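Local coordinates for B-cell lymphoma 3 protein (Homo sapiens, PDB 1K1A) that regulates transcription of NF-kappa-B target genes, holding the p50 subunit out of the nucleus when cytoplasmic and acting as a transcriptional activator when nuclear, at residues A24-R27 with L28-F32; S101-P104 with G105-D108. One frame throughout, in Å; residues are numbered along the deposited sequence.

Contact 1: A24-R27 with L28-F32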
ATOM      1  N   ALA A  24     -29.891  -7.110   4.145  1.00 14.96           N
ATOM      2  CA  ALA A  24     -29.892  -8.294   3.280  1.00 14.29           C
ATOM      3  C   ALA A  24     -28.595  -9.087   3.447  1.00 14.83           C
ATOM      4  O   ALA A  24     -28.605 -10.328   3.462  1.00 14.51           O
ATOM      5  CB  ALA A  24     -30.110  -7.911   1.818  1.00 14.11           C
ATOM      6  N   VAL A  25     -27.489  -8.369   3.595  1.00 14.04           N
ATOM      7  CA  VAL A  25     -26.192  -9.008   3.799  1.00 14.85           C
ATOM      8  C   VAL A  25     -26.223  -9.851   5.061  1.00 15.47           C
ATOM      9  O   VAL A  25     -25.811 -11.013   5.056  1.00 15.51           O
ATOM     10  CB  VAL A  25     -25.071  -7.970   3.909  1.00 14.70           C
ATOM     11  CG1 VAL A  25     -23.765  -8.623   4.392  1.00 13.78           C
ATOM     12  CG2 VAL A  25     -24.874  -7.282   2.568  1.00 14.53           C
ATOM     13  N   HIS A  26     -26.721  -9.263   6.143  1.00 15.97           N
ATOM     14  CA  HIS A  26     -26.827  -9.963   7.411  1.00 17.43           C
ATOM     15  C   HIS A  26     -27.665 -11.235   7.251  1.00 17.64           C
ATOM     16  O   HIS A  26     -27.261 -12.322   7.675  1.00 17.01           O
ATOM     17  CB  HIS A  26     -27.452  -9.045   8.461  1.00 18.15           C
ATOM     18  CG  HIS A  26     -27.159  -9.447   9.872  1.00 21.56           C
ATOM     19  ND1 HIS A  26     -26.085  -8.950  10.579  1.00 23.75           N
ATOM     20  CD2 HIS A  26     -27.817 -10.276  10.719  1.00 24.66           C
ATOM     21  CE1 HIS A  26     -26.082  -9.469  11.794  1.00 26.41           C
ATOM     22  NE2 HIS A  26     -27.125 -10.275  11.907  1.00 26.66           N
ATOM     23  N   ARG A  27     -28.834 -11.095   6.640  1.00 17.43           N
ATOM     24  CA  ARG A  27     -29.716 -12.240   6.433  1.00 18.36           C
ATOM     25  C   ARG A  27     -29.007 -13.357   5.662  1.00 17.91           C
ATOM     26  O   ARG A  27     -29.047 -14.531   6.059  1.00 17.66           O
ATOM     27  CB  ARG A  27     -30.984 -11.801   5.699  1.00 18.42           C
ATOM     28  CG  ARG A  27     -31.726 -12.923   4.978  1.00 22.14           C
ATOM     29  CD  ARG A  27     -33.111 -12.509   4.451  1.00 27.00           C
ATOM     30  NE  ARG A  27     -33.141 -12.088   3.043  1.00 31.37           N
ATOM     31  CZ  ARG A  27     -32.152 -11.474   2.388  1.00 33.21           C
ATOM     32  NH1 ARG A  27     -32.316 -11.140   1.115  1.00 34.62           N
ATOM     33  NH2 ARG A  27     -31.006 -11.195   2.992  1.00 33.52           N
ATOM     34  N   LEU A  28     -28.342 -12.980   4.576  1.00 17.50           N
ATOM     35  CA  LEU A  28     -27.616 -13.926   3.735  1.00 18.10           C
ATOM     36  C   LEU A  28     -26.414 -14.569   4.442  1.00 18.34           C
ATOM     37  O   LEU A  28     -26.103 -15.745   4.219  1.00 18.02           O
ATOM     38  CB  LEU A  28     -27.153 -13.237   2.452  1.00 18.09           C
ATOM     39  CG  LEU A  28     -28.242 -12.984   1.415  1.00 18.77           C
ATOM     40  CD1 LEU A  28     -27.710 -12.097   0.303  1.00 19.60           C
ATOM     41  CD2 LEU A  28     -28.739 -14.303   0.853  1.00 18.96           C
ATOM     42  N   VAL A  29     -25.724 -13.793   5.268  1.00 18.63           N
ATOM     43  CA  VAL A  29     -24.603 -14.332   6.032  1.00 19.42           C
ATOM     44  C   VAL A  29     -25.094 -15.425   6.996  1.00 20.61           C
ATOM     45  O   VAL A  29     -24.485 -16.494   7.100  1.00 20.26           O
ATOM     46  CB  VAL A  29     -23.835 -13.229   6.776  1.00 19.27           C
ATOM     47  CG1 VAL A  29     -22.968 -13.827   7.887  1.00 18.58           C
ATOM     48  CG2 VAL A  29     -22.982 -12.420   5.779  1.00 18.05           C
ATOM     49  N   ASN A  30     -26.216 -15.162   7.663  1.00 21.91           N
ATOM     50  CA  ASN A  30     -26.839 -16.154   8.536  1.00 23.66           C
ATOM     51  C   ASN A  30     -27.233 -17.414   7.766  1.00 24.03           C
ATOM     52  O   ASN A  30     -26.998 -18.530   8.224  1.00 24.04           O
ATOM     53  CB  ASN A  30     -28.062 -15.557   9.250  1.00 24.29           C
ATOM     54  CG  ASN A  30     -27.682 -14.507  10.279  1.00 26.38           C
ATOM     55  OD1 ASN A  30     -26.579 -14.535  10.837  1.00 30.20           O
ATOM     56  ND2 ASN A  30     -28.586 -13.564  10.528  1.00 28.18           N
ATOM     57  N   LEU A  31     -27.819 -17.227   6.588  1.00 24.62           N
ATOM     58  CA  LEU A  31     -28.222 -18.340   5.730  1.00 25.56           C
ATOM     59  C   LEU A  31     -27.028 -19.186   5.281  1.00 25.68           C
ATOM     60  O   LEU A  31     -27.098 -20.412   5.270  1.00 25.52           O
ATOM     61  CB  LEU A  31     -28.965 -17.816   4.503  1.00 25.86           C
ATOM     62  CG  LEU A  31     -30.454 -18.138   4.380  1.00 28.50           C
ATOM     63  CD1 LEU A  31     -31.267 -16.861   4.227  1.00 29.31           C
ATOM     64  CD2 LEU A  31     -30.684 -19.065   3.175  1.00 30.13           C
ATOM     65  N   PHE A  32     -25.940 -18.520   4.907  1.00 25.74           N
ATOM     66  CA  PHE A  32     -24.731 -19.207   4.454  1.00 26.49           C
ATOM     67  C   PHE A  32     -24.136 -20.068   5.557  1.00 27.15           C
ATOM     68  O   PHE A  32     -23.757 -21.219   5.320  1.00 27.06           O
ATOM     69  CB  PHE A  32     -23.675 -18.199   3.980  1.00 26.11           C
ATOM     70  CG  PHE A  32     -23.801 -17.820   2.532  1.00 25.88           C
ATOM     71  CD1 PHE A  32     -25.042 -17.562   1.974  1.00 25.42           C
ATOM     72  CD2 PHE A  32     -22.675 -17.722   1.728  1.00 25.18           C
ATOM     73  CE1 PHE A  32     -25.160 -17.208   0.637  1.00 26.11           C
ATOM     74  CE2 PHE A  32     -22.787 -17.373   0.392  1.00 26.35           C
ATOM     75  CZ  PHE A  32     -24.030 -17.118  -0.156  1.00 25.97           C
TER
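Leu28, Val29, Asn30 and Leu31 each give their backbone N-H to the carbonyl four residues back, on Ala24, Val25, His26 and Arg27, the unbroken i to i+4 ladder of an alpha-helix, with Val29 N to Val25 O the shortest at 2.8 Å. On the buried side, the branched valines suit a helix packed on its neighbour: Val25 CG1 lies 4.1 Å from Val29 CG2, and both side chains rest on Leu64. Two polar side chains meet without a mutual hydrogen bond where Asn30 ND2 approaches His26 CD2 obliquely at 3.4 Å, amide and imidazole planes nearly perpendicular (89°). Replacing Asn30 by alanine would probably leave the imidazole without its amide neighbour and freer to turn. Arg27 folds back at chi3 (96°), bringing NH2 within 2.6 Å of Ala24 O, which lies at the guanidinium edge, with Leu28 CD2 over one face. Ala24 O thus receives Leu28 N and, weakly, Arg27 NH2. Arg27 CG meets Leu31 CD1 at 4.0 Å. The buried valines face the next repeat, while His26, Arg27 and Leu31 are exposed, consistent with helix 22-34 of the first ankyrin repeat packing on its partner helix 12-18 and on helix 59-67 of the second.

Contact 2: S101-P104 with G105-D108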
ATOM      1  N   SER A 101     -11.300  -5.373  12.630  1.00 17.12           N
ATOM      2  CA  SER A 101     -12.171  -6.548  12.687  1.00 17.55           C
ATOM      3  C   SER A 101     -11.461  -7.887  12.551  1.00 17.54           C
ATOM      4  O   SER A 101     -11.965  -8.907  13.020  1.00 17.12           O
ATOM      5  CB  SER A 101     -13.294  -6.451  11.644  1.00 17.92           C
ATOM      6  OG  SER A 101     -13.942  -5.196  11.713  1.00 18.68           O
ATOM      7  N   ALA A 102     -10.302  -7.894  11.901  1.00 17.90           N
ATOM      8  CA  ALA A 102      -9.589  -9.146  11.663  1.00 18.55           C
ATOM      9  C   ALA A 102      -9.134  -9.808  12.955  1.00 19.30           C
ATOM     10  O   ALA A 102      -8.697  -9.140  13.890  1.00 19.86           O
ATOM     11  CB  ALA A 102      -8.405  -8.929  10.722  1.00 18.53           C
ATOM     12  N   ALA A 103      -9.240 -11.130  13.003  1.00 20.33           N
ATOM     13  CA  ALA A 103      -8.751 -11.885  14.144  1.00 20.89           C
ATOM     14  C   ALA A 103      -7.224 -11.813  14.189  1.00 21.42           C
ATOM     15  O   ALA A 103      -6.564 -11.765  13.154  1.00 20.93           O
ATOM     16  CB  ALA A 103      -9.224 -13.330  14.065  1.00 20.79           C
ATOM     17  N   PRO A 104      -6.663 -11.772  15.393  1.00 22.28           N
ATOM     18  CA  PRO A 104      -5.208 -11.692  15.544  1.00 22.45           C
ATOM     19  C   PRO A 104      -4.526 -12.827  14.793  1.00 22.94           C
ATOM     20  O   PRO A 104      -4.960 -13.973  14.885  1.00 23.17           O
ATOM     21  CB  PRO A 104      -5.006 -11.833  17.054  1.00 22.96           C
ATOM     22  CG  PRO A 104      -6.305 -11.326  17.653  1.00 22.40           C
ATOM     23  CD  PRO A 104      -7.371 -11.780  16.690  1.00 22.18           C
ATOM     24  N   GLY A 105      -3.488 -12.499  14.033  1.00 23.15           N
ATOM     25  CA  GLY A 105      -2.743 -13.492  13.278  1.00 23.60           C
ATOM     26  C   GLY A 105      -3.357 -13.950  11.958  1.00 23.63           C
ATOM     27  O   GLY A 105      -2.898 -14.933  11.373  1.00 24.49           O
ATOM     28  N   THR A 106      -4.388 -13.263  11.479  1.00 22.93           N
ATOM     29  CA  THR A 106      -4.993 -13.660  10.206  1.00 22.36           C
ATOM     30  C   THR A 106      -4.699 -12.673   9.068  1.00 21.67           C
ATOM     31  O   THR A 106      -4.851 -13.005   7.904  1.00 21.90           O
ATOM     32  CB  THR A 106      -6.519 -13.863  10.345  1.00 22.52           C
ATOM     33  OG1 THR A 106      -7.158 -12.603  10.579  1.00 22.45           O
ATOM     34  CG2 THR A 106      -6.844 -14.676  11.598  1.00 23.15           C
ATOM     35  N   LEU A 107      -4.300 -11.457   9.411  1.00 20.66           N
ATOM     36  CA  LEU A 107      -4.041 -10.437   8.396  1.00 20.51           C
ATOM     37  C   LEU A 107      -2.558 -10.079   8.358  1.00 19.73           C
ATOM     38  O   LEU A 107      -1.978  -9.751   9.383  1.00 20.23           O
ATOM     39  CB  LEU A 107      -4.885  -9.190   8.682  1.00 20.24           C
ATOM     40  CG  LEU A 107      -5.154  -8.206   7.541  1.00 21.55           C
ATOM     41  CD1 LEU A 107      -6.343  -7.300   7.879  1.00 22.23           C
ATOM     42  CD2 LEU A 107      -3.928  -7.375   7.229  1.00 21.81           C
ATOM     43  N   ASP A 108      -1.955 -10.132   7.171  1.00 18.84           N
ATOM     44  CA  ASP A 108      -0.518  -9.878   7.022  1.00 17.67           C
ATOM     45  C   ASP A 108      -0.308  -8.696   6.100  1.00 16.33           C
ATOM     46  O   ASP A 108      -0.603  -8.773   4.908  1.00 15.37           O
ATOM     47  CB  ASP A 108       0.167 -11.116   6.430  1.00 18.32           C
ATOM     48  CG  ASP A 108       1.687 -11.088   6.584  1.00 20.41           C
ATOM     49  OD1 ASP A 108       2.283  -9.989   6.763  1.00 21.62           O
ATOM     50  OD2 ASP A 108       2.369 -12.134   6.540  1.00 22.53           O
TER
HETATM   51  O   HOH W   1     -10.139 -12.469  10.471  1.00 26.48           O
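Thr106 reaches back over a type II beta turn to Ala103, and its side chain can be followed atom by atom. CB stands 3.5 Å from Ala103 O. From there the two branches part. OG1, set between the backbone N and the carbonyl carbon (chi1 69°), donates a hydrogen bond of 2.8 Å to Ala103 O, while CG2 lies 3.3 Å from Ala103 O and 3.7 Å from Ala103 CB. The same carbonyl oxygen also takes the turn's own bond from Thr106 N, at 3.1 Å and with an N-H...O angle of 142°, so backbone and side chain of one residue grip a single acceptor. OG1 has a further task: it accepts a hydrogen bond from a water, which in turn accepts one from Ala103 N at 3.0 Å. Threonine suits this place because its hydroxyl can donate and accept while its methyl packs.

The corner residues fit their positions equally well. The pyrrolidine ring of Pro104 restrains phi to the range needed at the second residue of the turn, and Gly105 takes the positive phi (80°) of the third, where a CB would clash with Pro104 O. Nearer the helix, Ala102 is the first residue to leave helical geometry after helix 92-101, and its CB lies 3.9 Å from Leu107 CD1; both side chains also touch Pro72 of the preceding repeat. Alanine suits the spot because its methyl is enough to meet the leucine. A doubly gripped carbonyl, a water bridging to the N-H of the same residue and an apolar contact at the base are likely to steady this exposed turn, part of the loop of the third ankyrin repeat that leads from helix 92-101 toward helix 119-126.

Overall arrangement
From the N terminus, contact 1 comes first, within helix 22-34 of the first ankyrin repeat; it closes no loop, being successive turns of one helix whose side chains meet helices 12-18 and 59-67. Contact 2 follows in the third repeat, closing a short turn after helix 92-101 on the way to helix 119-126. The two are in series, neither nested nor crossed, with centres 22 Å apart and nearest atoms about 13 Å apart. Helix 59-67 of the second repeat is common ground: Val25, His26 and Val29 pack against it, as does Ser101 at the start of contact 2. Each contact thus belongs to a repeat that stacks on this intervening one.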